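Local structure of cobalamin biosynthesis protein CobN (Mycobacterium tuberculosis, 7C6O) at residues 385-390 and 589-594; 593-598 and 823-828; 65-70 and 94-99. The protein serves as the large, catalytic subunit of cobaltochelatase, the ATP-dependent enzyme that inserts cobalt into the corrin ring during cobalamin biosynthesis. All blocks are in the same frame, centred on the assembly; numbering follows the deposited sequence. Where two conformers were deposited one is given.

From the N terminus, interaction 3 comes first. It closes a short loop between residues 65-70 and 94-99, in the four-stranded parallel sheet domain at the start of the chain. It is complete before interaction 1 opens, and the centres of the two lie about 59 Å apart. Interaction 1 joins the loop before helix 391-405 to the end of strand 586-591. Interaction 2 starts where interaction 1 ends, sharing N593 and D594, and reaches 823-828 beyond 224 residues, more than half of them helical. None lies within another. Interactions 1 and 2 touch through V592 O and G826 N, a probable hydrogen bond, so the turn after strand 586-591 serves both.

Interaction 1 (385-390 and 589-594)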
ATOM      1  N   ASN A 385      11.948  -0.054  14.773  1.00 34.80           N
ATOM      2  CA  ASN A 385      11.627   0.890  13.711  0.59 35.76           C
ATOM      3  C   ASN A 385      10.116   0.968  13.526  1.00 35.95           C
ATOM      4  O   ASN A 385       9.460  -0.042  13.249  1.00 37.78           O
ATOM      5  CB  ASN A 385      12.311   0.468  12.409  0.59 35.82           C
ATOM      6  CG  ASN A 385      12.492   1.623  11.440  0.59 37.26           C
ATOM      7  OD1 ASN A 385      11.740   2.597  11.467  0.59 39.72           O
ATOM      8  ND2 ASN A 385      13.496   1.519  10.576  0.59 36.20           N
ATOM      9  N   ALA A 386       9.567   2.167  13.690  1.00 32.59           N
ATOM     10  CA  ALA A 386       8.132   2.382  13.517  1.00 29.98           C
ATOM     11  C   ALA A 386       7.917   3.852  13.211  1.00 30.75           C
ATOM     12  O   ALA A 386       8.151   4.703  14.073  1.00 28.38           O
ATOM     13  CB  ALA A 386       7.351   1.965  14.761  1.00 27.83           C
ATOM     14  N   VAL A 387       7.462   4.147  11.994  1.00 27.21           N
ATOM     15  CA  VAL A 387       7.394   5.526  11.532  1.00 25.26           C
ATOM     16  C   VAL A 387       6.340   6.286  12.324  1.00 27.07           C
ATOM     17  O   VAL A 387       5.187   5.850  12.437  1.00 24.98           O
ATOM     18  CB  VAL A 387       7.109   5.566  10.025  1.00 25.75           C
ATOM     19  CG1 VAL A 387       6.796   6.983   9.579  1.00 23.28           C
ATOM     20  CG2 VAL A 387       8.313   5.023   9.268  1.00 29.32           C
ATOM     21  N   GLY A 388       6.743   7.426  12.890  1.00 27.07           N
ATOM     22  CA  GLY A 388       5.865   8.279  13.668  1.00 28.09           C
ATOM     23  C   GLY A 388       5.426   7.730  15.007  1.00 24.18           C
ATOM     24  O   GLY A 388       4.663   8.404  15.711  1.00 20.23           O
ATOM     25  N   LEU A 389       5.888   6.546  15.398  1.00 18.12           N
ATOM     26  CA  LEU A 389       5.366   5.849  16.563  1.00 16.11           C
ATOM     27  C   LEU A 389       6.449   5.675  17.619  1.00 15.85           C
ATOM     28  O   LEU A 389       7.586   5.307  17.305  1.00 14.82           O
ATOM     29  CB  LEU A 389       4.806   4.477  16.160  1.00 14.66           C
ATOM     30  CG  LEU A 389       4.079   3.656  17.227  1.00 17.01           C
ATOM     31  CD1 LEU A 389       2.746   4.297  17.574  1.00 17.34           C
ATOM     32  CD2 LEU A 389       3.879   2.221  16.753  1.00 20.09           C
ATOM     33  N   ASP A 390       6.087   5.940  18.874  1.00 14.81           N
ATOM     34  CA  ASP A 390       6.925   5.590  20.021  1.00 14.69           C
ATOM     35  C   ASP A 390       6.687   4.110  20.302  1.00 15.15           C
ATOM     36  O   ASP A 390       5.797   3.732  21.067  1.00 10.45           O
ATOM     37  CB  ASP A 390       6.593   6.463  21.228  1.00 15.26           C
ATOM     38  CG  ASP A 390       7.566   6.272  22.390  1.00 17.95           C
ATOM     39  OD1 ASP A 390       8.187   5.194  22.507  1.00 16.93           O
ATOM     40  OD2 ASP A 390       7.698   7.210  23.205  1.00 16.30           O
ATOM     41  N   PRO A 589      -0.628  -2.956  14.114  1.00 14.63           N
ATOM     42  CA  PRO A 589      -0.775  -1.501  14.267  1.00 12.31           C
ATOM     43  C   PRO A 589       0.048  -0.774  13.212  1.00 14.60           C
ATOM     44  O   PRO A 589       1.216  -1.096  12.985  1.00 12.48           O
ATOM     45  CB  PRO A 589      -0.254  -1.239  15.684  1.00 12.02           C
ATOM     46  CG  PRO A 589      -0.468  -2.542  16.402  1.00 14.33           C
ATOM     47  CD  PRO A 589      -0.223  -3.609  15.373  1.00 14.98           C
ATOM     48  N   PHE A 590      -0.573   0.201  12.548  1.00 12.90           N
ATOM     49  CA  PHE A 590       0.034   0.755  11.347  1.00 13.95           C
ATOM     50  C   PHE A 590      -0.343   2.217  11.170  1.00 15.53           C
ATOM     51  O   PHE A 590      -1.500   2.594  11.355  1.00 13.94           O
ATOM     52  CB  PHE A 590      -0.385  -0.041  10.107  1.00 14.07           C
ATOM     53  CG  PHE A 590       0.720  -0.225   9.119  1.00 12.46           C
ATOM     54  CD1 PHE A 590       1.043   0.782   8.229  1.00 12.24           C
ATOM     55  CD2 PHE A 590       1.450  -1.400   9.095  1.00 14.38           C
ATOM     56  CE1 PHE A 590       2.072   0.618   7.326  1.00 13.52           C
ATOM     57  CE2 PHE A 590       2.480  -1.575   8.194  1.00 13.86           C
ATOM     58  CZ  PHE A 590       2.792  -0.569   7.308  1.00 11.25           C
ATOM     59  N   LEU A 591       0.637   3.032  10.787  1.00 15.11           N
ATOM     60  CA  LEU A 591       0.416   4.463  10.630  1.00 13.62           C
ATOM     61  C   LEU A 591      -0.613   4.740   9.536  1.00 12.10           C
ATOM     62  O   LEU A 591      -0.527   4.194   8.433  1.00 13.44           O
ATOM     63  CB  LEU A 591       1.740   5.152  10.306  1.00 13.59           C
ATOM     64  CG  LEU A 591       1.713   6.665  10.101  1.00 16.92           C
ATOM     65  CD1 LEU A 591       1.178   7.381  11.338  1.00 16.69           C
ATOM     66  CD2 LEU A 591       3.106   7.167   9.740  1.00 15.55           C
ATOM     67  N   VAL A 592      -1.577   5.615   9.846  1.00 11.11           N
ATOM     68  CA  VAL A 592      -2.732   5.819   8.972  1.00 12.67           C
ATOM     69  C   VAL A 592      -2.333   6.436   7.633  1.00 13.41           C
ATOM     70  O   VAL A 592      -2.975   6.168   6.609  1.00 12.36           O
ATOM     71  CB  VAL A 592      -3.797   6.672   9.693  1.00 14.57           C
ATOM     72  CG1 VAL A 592      -3.238   8.045  10.068  1.00 15.16           C
ATOM     73  CG2 VAL A 592      -5.052   6.816   8.835  1.00 13.99           C
ATOM     74  N   ASN A 593      -1.282   7.258   7.597  1.00 12.78           N
ATOM     75  CA  ASN A 593      -0.903   7.932   6.361  1.00 13.00           C
ATOM     76  C   ASN A 593       0.196   7.197   5.600  1.00 11.58           C
ATOM     77  O   ASN A 593       0.856   7.797   4.746  1.00 14.17           O
ATOM     78  CB  ASN A 593      -0.487   9.379   6.636  1.00 15.98           C
ATOM     79  CG  ASN A 593       0.813   9.483   7.403  1.00 18.88           C
ATOM     80  OD1 ASN A 593       0.852   9.244   8.607  1.00 19.84           O
ATOM     81  ND2 ASN A 593       1.880   9.865   6.714  1.00 20.09           N
ATOM     82  N   ASP A 594       0.389   5.902   5.866  1.00 11.98           N
ATOM     83  CA  ASP A 594       1.275   5.047   5.076  1.00 13.40           C
ATOM     84  C   ASP A 594       0.455   3.920   4.449  1.00 14.99           C
ATOM     85  O   ASP A 594       0.649   2.739   4.773  1.00 11.17           O
ATOM     86  CB  ASP A 594       2.413   4.485   5.926  1.00 15.57           C
ATOM     87  CG  ASP A 594       3.463   5.530   6.262  1.00 22.02           C
ATOM     88  OD1 ASP A 594       3.353   6.676   5.773  1.00 24.00           O
ATOM     89  OD2 ASP A 594       4.403   5.204   7.015  1.00 24.96           O
TER
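V387 places CG1 anti to its backbone N (chi1 170°), and L591 does the same with CG (chi1 180°). The two side chains cross at about a right angle. CG1 of V387 touches CD2 of L591 at 3.7 Å. The same methyl of L591 also lies 3.7 Å from V387 O, so it sits against both the side chain and the carbonyl of the valine. D594, three residues on from L591, adds OD2. This oxygen approaches V387 CG1 at 3.9 Å, a plain van der Waals contact.

The polar work of this aspartate is done by its other oxygen, OD1, which forms a salt bridge with R892. The same arginine bonds N593 O through NE. This probably eases the approach of N593 O to D594 OD1, two acceptors only 2.9 Å apart. OD2 has a long, weak ion pair with K557, which should add some positive charge on that side.

Each segment contains a turn. A386 to L389 form a type II beta turn, closed by L389 N to A386 O at 3.2 Å, with G388 at its third position. K1138 binds the carbonyls of A386 and L389. L591 to D594 form a type I turn, closed by D594 N to L591 O at 3.2 Å. Strand 586-591 runs parallel to 551-555 and 608-612, and 369-373 is also in this sheet. The contact thus joins the loop leading into helix 391-405 to the end of strand 586-591 and the turn after it, as is typical of the C-terminal ends of the parallel strands of an alpha/beta sheet.

Interaction 2 (593-598 and 823-828); sequences NDPGEG and GPSGSP
The backbones come very close at N593 and G826, whose CA atoms are 4.1 Å apart, and P595 and S825 follow with CA atoms 5.8 Å apart. G826 N bonds back to V592 O, just before the 593-598 segment, which helps to hold the chains this near. G826 has phi 138° and psi -171°, angles that suit a glycine. Its carbonyl faces N593 in a CA-H...O contact, with N593 CA 3.3 Å from G826 O and an angle of 122° at the hydrogen. N593 CB lies 3.4 Å from G826 O and also packs on S827 CA. The amide of N593 leads away from the 823-828 segment. S827 OG also has its partners outside the pair, E1065 and the backbone N of L829.

Strand 586-591, helix 595-604 and strand 608-612 make a beta-alpha-beta crossover, and the 823-828 loop lies across the start of its helix. P595 opens that helix. The edge of its ring meets the serine, with P595 CB 3.2 Å from S825 OG, a tight contact without a hydrogen bond. The hydroxyl is buried but satisfied by Y843 O. P595 also packs on T888, M891 and R892 of helix 887-893.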
ATOM      1  N   ASN A 593      -1.282   7.258   7.597  1.00 12.78           N
ATOM      2  CA  ASN A 593      -0.903   7.932   6.361  1.00 13.00           C
ATOM      3  C   ASN A 593       0.196   7.197   5.600  1.00 11.58           C
ATOM      4  O   ASN A 593       0.856   7.797   4.746  1.00 14.17           O
ATOM      5  CB  ASN A 593      -0.487   9.379   6.636  1.00 15.98           C
ATOM      6  CG  ASN A 593       0.813   9.483   7.403  1.00 18.88           C
ATOM      7  OD1 ASN A 593       0.852   9.244   8.607  1.00 19.84           O
ATOM      8  ND2 ASN A 593       1.880   9.865   6.714  1.00 20.09           N
ATOM      9  N   ASP A 594       0.389   5.902   5.866  1.00 11.98           N
ATOM     10  CA  ASP A 594       1.275   5.047   5.076  1.00 13.40           C
ATOM     11  C   ASP A 594       0.455   3.920   4.449  1.00 14.99           C
ATOM     12  O   ASP A 594       0.649   2.739   4.773  1.00 11.17           O
ATOM     13  CB  ASP A 594       2.413   4.485   5.926  1.00 15.57           C
ATOM     14  CG  ASP A 594       3.463   5.530   6.262  1.00 22.02           C
ATOM     15  OD1 ASP A 594       3.353   6.676   5.773  1.00 24.00           O
ATOM     16  OD2 ASP A 594       4.403   5.204   7.015  1.00 24.96           O
ATOM     17  N   PRO A 595      -0.461   4.251   3.529  1.00 13.96           N
ATOM     18  CA  PRO A 595      -1.368   3.216   3.001  1.00 13.38           C
ATOM     19  C   PRO A 595      -0.670   2.117   2.221  1.00 14.07           C
ATOM     20  O   PRO A 595      -1.067   0.950   2.326  1.00 14.27           O
ATOM     21  CB  PRO A 595      -2.323   4.019   2.107  1.00 13.67           C
ATOM     22  CG  PRO A 595      -1.553   5.239   1.734  1.00 11.32           C
ATOM     23  CD  PRO A 595      -0.721   5.570   2.927  1.00 13.98           C
ATOM     24  N   GLY A 596       0.351   2.452   1.431  1.00 15.46           N
ATOM     25  CA  GLY A 596       0.982   1.443   0.595  1.00 15.78           C
ATOM     26  C   GLY A 596       1.661   0.356   1.404  1.00 14.66           C
ATOM     27  O   GLY A 596       1.493  -0.838   1.139  1.00 11.29           O
ATOM     28  N   GLU A 597       2.433   0.755   2.413  1.00 10.70           N
ATOM     29  CA  GLU A 597       3.152  -0.229   3.211  1.00 14.01           C
ATOM     30  C   GLU A 597       2.192  -1.079   4.038  1.00 12.60           C
ATOM     31  O   GLU A 597       2.407  -2.284   4.204  1.00 13.55           O
ATOM     32  CB  GLU A 597       4.175   0.475   4.100  1.00 17.67           C
ATOM     33  CG  GLU A 597       5.196   1.310   3.323  1.00 23.18           C
ATOM     34  CD  GLU A 597       4.721   2.732   3.038  1.00 25.59           C
ATOM     35  OE1 GLU A 597       3.500   2.992   3.111  1.00 23.28           O
ATOM     36  OE2 GLU A 597       5.576   3.596   2.745  1.00 27.46           O
ATOM     37  N   GLY A 598       1.121  -0.474   4.558  1.00 12.04           N
ATOM     38  CA  GLY A 598       0.129  -1.257   5.277  1.00 12.87           C
ATOM     39  C   GLY A 598      -0.594  -2.232   4.372  1.00 14.18           C
ATOM     40  O   GLY A 598      -0.879  -3.368   4.764  1.00 12.59           O
ATOM     41  N   GLY A 823     -11.688   1.492   7.145  1.00 17.45           N
ATOM     42  CA  GLY A 823     -11.800   2.911   6.918  1.00 18.82           C
ATOM     43  C   GLY A 823     -10.781   3.386   5.904  1.00 18.15           C
ATOM     44  O   GLY A 823      -9.859   2.655   5.533  1.00 16.98           O
ATOM     45  N   PRO A 824     -10.933   4.615   5.425  1.00 17.55           N
ATOM     46  CA  PRO A 824      -9.974   5.150   4.453  1.00 16.90           C
ATOM     47  C   PRO A 824      -8.616   5.408   5.091  1.00 13.71           C
ATOM     48  O   PRO A 824      -8.469   5.473   6.314  1.00 15.26           O
ATOM     49  CB  PRO A 824     -10.624   6.460   3.991  1.00 13.96           C
ATOM     50  CG  PRO A 824     -12.064   6.338   4.383  1.00 16.06           C
ATOM     51  CD  PRO A 824     -12.061   5.532   5.644  1.00 17.76           C
ATOM     52  N   SER A 825      -7.614   5.563   4.228  1.00 13.93           N
ATOM     53  CA  SER A 825      -6.248   5.845   4.643  1.00 13.85           C
ATOM     54  C   SER A 825      -5.735   7.078   3.910  1.00 13.89           C
ATOM     55  O   SER A 825      -6.269   7.477   2.874  1.00 11.40           O
ATOM     56  CB  SER A 825      -5.326   4.650   4.375  1.00 12.86           C
ATOM     57  OG  SER A 825      -5.401   4.246   3.019  1.00 13.75           O
ATOM     58  N   GLY A 826      -4.690   7.677   4.461  1.00 13.49           N
ATOM     59  CA  GLY A 826      -4.128   8.899   3.936  1.00 15.06           C
ATOM     60  C   GLY A 826      -3.785   9.844   5.066  1.00 15.64           C
ATOM     61  O   GLY A 826      -3.841   9.488   6.243  1.00 14.35           O
ATOM     62  N   SER A 827      -3.431  11.078   4.697  1.00 13.23           N
ATOM     63  CA  SER A 827      -2.970  12.066   5.664  1.00 12.53           C
ATOM     64  C   SER A 827      -4.117  12.965   6.088  1.00 14.55           C
ATOM     65  O   SER A 827      -4.729  13.617   5.228  1.00 14.13           O
ATOM     66  CB  SER A 827      -1.845  12.905   5.073  1.00 13.64           C
ATOM     67  OG  SER A 827      -1.587  14.043   5.885  1.00 13.60           O
ATOM     68  N   PRO A 828      -4.432  13.054   7.383  1.00 13.30           N
ATOM     69  CA  PRO A 828      -5.432  14.032   7.834  1.00 17.06           C
ATOM     70  C   PRO A 828      -4.945  15.470   7.770  1.00 18.41           C
ATOM     71  O   PRO A 828      -5.714  16.383   8.091  1.00 21.36           O
ATOM     72  CB  PRO A 828      -5.708  13.602   9.282  1.00 17.04           C
ATOM     73  CG  PRO A 828      -4.425  12.970   9.722  1.00 14.90           C
ATOM     74  CD  PRO A 828      -3.857  12.284   8.502  1.00 14.22           C
TER

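Interaction 3 (65-70 and 94-99)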
ATOM      1  N   ALA A  65     -24.091 -26.363 -26.915  1.00 18.11           N
ATOM      2  CA  ALA A  65     -23.248 -25.382 -27.580  1.00 20.23           C
ATOM      3  C   ALA A  65     -23.828 -24.002 -27.320  1.00 23.37           C
ATOM      4  O   ALA A  65     -25.040 -23.848 -27.143  1.00 17.54           O
ATOM      5  CB  ALA A  65     -23.147 -25.642 -29.087  1.00 19.92           C
ATOM      6  N   ASN A  66     -22.947 -23.006 -27.291  1.00 20.82           N
ATOM      7  CA  ASN A  66     -23.367 -21.621 -27.151  1.00 24.11           C
ATOM      8  C   ASN A  66     -23.517 -21.004 -28.534  1.00 24.53           C
ATOM      9  O   ASN A  66     -22.538 -20.964 -29.290  1.00 26.01           O
ATOM     10  CB  ASN A  66     -22.357 -20.837 -26.331  1.00 24.27           C
ATOM     11  CG  ASN A  66     -22.880 -19.481 -25.904  1.00 23.56           C
ATOM     12  OD1 ASN A  66     -23.496 -18.763 -26.692  1.00 21.75           O
ATOM     13  ND2 ASN A  66     -22.641 -19.125 -24.646  1.00 23.79           N
ATOM     14  N   PRO A  67     -24.706 -20.519 -28.908  1.00 23.48           N
ATOM     15  CA  PRO A  67     -24.884 -19.959 -30.259  1.00 25.15           C
ATOM     16  C   PRO A  67     -23.950 -18.805 -30.581  1.00 28.96           C
ATOM     17  O   PRO A  67     -23.699 -18.550 -31.765  1.00 32.10           O
ATOM     18  CB  PRO A  67     -26.351 -19.504 -30.259  1.00 25.51           C
ATOM     19  CG  PRO A  67     -27.005 -20.330 -29.209  1.00 25.30           C
ATOM     20  CD  PRO A  67     -25.967 -20.548 -28.149  1.00 22.57           C
ATOM     21  N   SER A  68     -23.428 -18.097 -29.579  1.00 30.57           N
ATOM     22  CA  SER A  68     -22.496 -17.009 -29.847  1.00 34.76           C
ATOM     23  C   SER A  68     -21.094 -17.502 -30.186  1.00 36.03           C
ATOM     24  O   SER A  68     -20.248 -16.688 -30.573  1.00 37.18           O
ATOM     25  CB  SER A  68     -22.431 -16.058 -28.649  1.00 37.04           C
ATOM     26  OG  SER A  68     -21.798 -16.669 -27.539  1.00 41.10           O
ATOM     27  N   ARG A  69     -20.829 -18.800 -30.052  1.00 34.36           N
ATOM     28  CA  ARG A  69     -19.545 -19.402 -30.390  1.00 36.31           C
ATOM     29  C   ARG A  69     -19.741 -20.579 -31.332  1.00 37.43           C
ATOM     30  O   ARG A  69     -19.106 -21.626 -31.185  1.00 42.46           O
ATOM     31  CB  ARG A  69     -18.799 -19.860 -29.137  1.00 39.05           C
ATOM     32  CG  ARG A  69     -18.707 -18.836 -28.023  1.00 42.27           C
ATOM     33  CD  ARG A  69     -17.835 -19.361 -26.890  1.00 44.05           C
ATOM     34  NE  ARG A  69     -18.365 -20.590 -26.304  1.00 44.89           N
ATOM     35  CZ  ARG A  69     -18.960 -20.656 -25.116  1.00 42.99           C
ATOM     36  NH1 ARG A  69     -19.096 -19.561 -24.382  1.00 42.68           N
ATOM     37  NH2 ARG A  69     -19.413 -21.817 -24.660  1.00 41.65           N
ATOM     38  N   LEU A  70     -20.621 -20.430 -32.319  1.00 34.48           N
ATOM     39  CA  LEU A  70     -21.066 -21.556 -33.133  1.00 33.63           C
ATOM     40  C   LEU A  70     -21.038 -21.173 -34.604  1.00 32.81           C
ATOM     41  O   LEU A  70     -21.687 -20.203 -35.008  1.00 33.76           O
ATOM     42  CB  LEU A  70     -22.477 -21.990 -32.721  1.00 33.72           C
ATOM     43  CG  LEU A  70     -22.944 -23.386 -33.126  1.00 32.86           C
ATOM     44  CD1 LEU A  70     -22.083 -24.444 -32.458  1.00 30.28           C
ATOM     45  CD2 LEU A  70     -24.411 -23.576 -32.764  1.00 31.20           C
ATOM     46  N   ARG A  94     -35.351 -12.516 -33.694  1.00 31.76           N
ATOM     47  CA  ARG A  94     -34.444 -11.778 -34.566  1.00 32.39           C
ATOM     48  C   ARG A  94     -33.000 -11.785 -34.076  1.00 31.75           C
ATOM     49  O   ARG A  94     -32.104 -11.453 -34.860  1.00 35.79           O
ATOM     50  CB  ARG A  94     -34.928 -10.334 -34.725  1.00 32.00           C
ATOM     51  N   ALA A  95     -32.747 -12.146 -32.815  1.00 28.32           N
ATOM     52  CA  ALA A  95     -31.386 -12.138 -32.291  1.00 27.93           C
ATOM     53  C   ALA A  95     -30.554 -13.319 -32.775  1.00 27.74           C
ATOM     54  O   ALA A  95     -29.324 -13.280 -32.664  1.00 28.98           O
ATOM     55  CB  ALA A  95     -31.402 -12.120 -30.763  1.00 26.72           C
ATOM     56  N   TRP A  96     -31.187 -14.369 -33.285  1.00 27.02           N
ATOM     57  CA  TRP A  96     -30.464 -15.481 -33.890  1.00 26.39           C
ATOM     58  C   TRP A  96     -31.338 -16.095 -34.980  1.00 26.49           C
ATOM     59  O   TRP A  96     -31.578 -17.302 -35.011  1.00 30.81           O
ATOM     60  CB  TRP A  96     -30.060 -16.521 -32.845  1.00 27.97           C
ATOM     61  CG  TRP A  96     -28.955 -17.425 -33.315  1.00 28.49           C
ATOM     62  CD1 TRP A  96     -27.857 -17.064 -34.045  1.00 30.55           C
ATOM     63  CD2 TRP A  96     -28.848 -18.840 -33.105  1.00 26.05           C
ATOM     64  NE1 TRP A  96     -27.070 -18.163 -34.292  1.00 31.19           N
ATOM     65  CE2 TRP A  96     -27.657 -19.266 -33.728  1.00 29.02           C
ATOM     66  CE3 TRP A  96     -29.642 -19.786 -32.449  1.00 25.11           C
ATOM     67  CZ2 TRP A  96     -27.240 -20.596 -33.713  1.00 26.43           C
ATOM     68  CZ3 TRP A  96     -29.226 -21.108 -32.435  1.00 23.66           C
ATOM     69  CH2 TRP A  96     -28.036 -21.499 -33.063  1.00 24.69           C
ATOM     70  N   GLN A  97     -31.822 -15.250 -35.892  1.00 25.67           N
ATOM     71  CA  GLN A  97     -32.776 -15.706 -36.898  1.00 29.18           C
ATOM     72  C   GLN A  97     -32.165 -16.760 -37.814  1.00 30.22           C
ATOM     73  O   GLN A  97     -32.849 -17.707 -38.221  1.00 29.98           O
ATOM     74  CB  GLN A  97     -33.286 -14.518 -37.714  1.00 34.36           C
ATOM     75  CG  GLN A  97     -34.267 -14.903 -38.810  1.00 40.29           C
ATOM     76  CD  GLN A  97     -34.853 -13.704 -39.531  1.00 45.59           C
ATOM     77  OE1 GLN A  97     -34.532 -12.558 -39.219  1.00 46.77           O
ATOM     78  NE2 GLN A  97     -35.722 -13.967 -40.502  1.00 48.03           N
ATOM     79  N   SER A  98     -30.882 -16.616 -38.148  1.00 30.29           N
ATOM     80  CA  SER A  98     -30.241 -17.581 -39.037  1.00 31.40           C
ATOM     81  C   SER A  98     -30.182 -18.961 -38.394  1.00 26.86           C
ATOM     82  O   SER A  98     -30.523 -19.969 -39.025  1.00 29.20           O
ATOM     83  CB  SER A  98     -28.840 -17.098 -39.415  1.00 32.75           C
ATOM     84  OG  SER A  98     -27.984 -17.073 -38.285  1.00 37.75           O
ATOM     85  N   GLY A  99     -29.752 -19.027 -37.133  1.00 21.63           N
ATOM     86  CA  GLY A  99     -29.679 -20.311 -36.457  1.00 21.19           C
ATOM     87  C   GLY A  99     -31.045 -20.918 -36.206  1.00 23.55           C
ATOM     88  O   GLY A  99     -31.237 -22.127 -36.368  1.00 23.93           O
TER
HETATM   89  O   HOH W   1     -24.161 -19.112 -35.121  1.00 53.30           O
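P67 sets CB over the face of the W96 ring, its side chain at about a right angle to the indole. This is the tight part. P67 CB sits 3.6 Å from the centroid of the six-membered ring and 6° off its normal, a CH-pi contact. The opposite face is filled by G99 CA, 3.5 Å above the plane, so W96 is clamped. Its chi1 (-161°) puts the ring anti to the backbone N, where it reaches P67. N66 OD1 accepts from S68 N at 3.0 Å, an Asx turn with P67 in its middle. The loop after strand 62-65 meets the start of helix 97-105, which follows strand 84-89, beyond the C-terminal ends of strands in the four-stranded parallel sheet. L45, I87 and I89 of that sheet also touch the tryptophan.

The rest is looser. L70 CD2 approaches W96 CH2 obliquely at 4.2 Å. At the ring edge a water accepts from W96 NE1 at 3.2 Å and donates to L70 O at 2.7 Å, with a weak bond to P67 O.

No direct hydrogen bond crosses. Dispersion and CH-pi attraction hold the 65-70 loop against the start of helix 97-105, while one water satisfies the indole N-H.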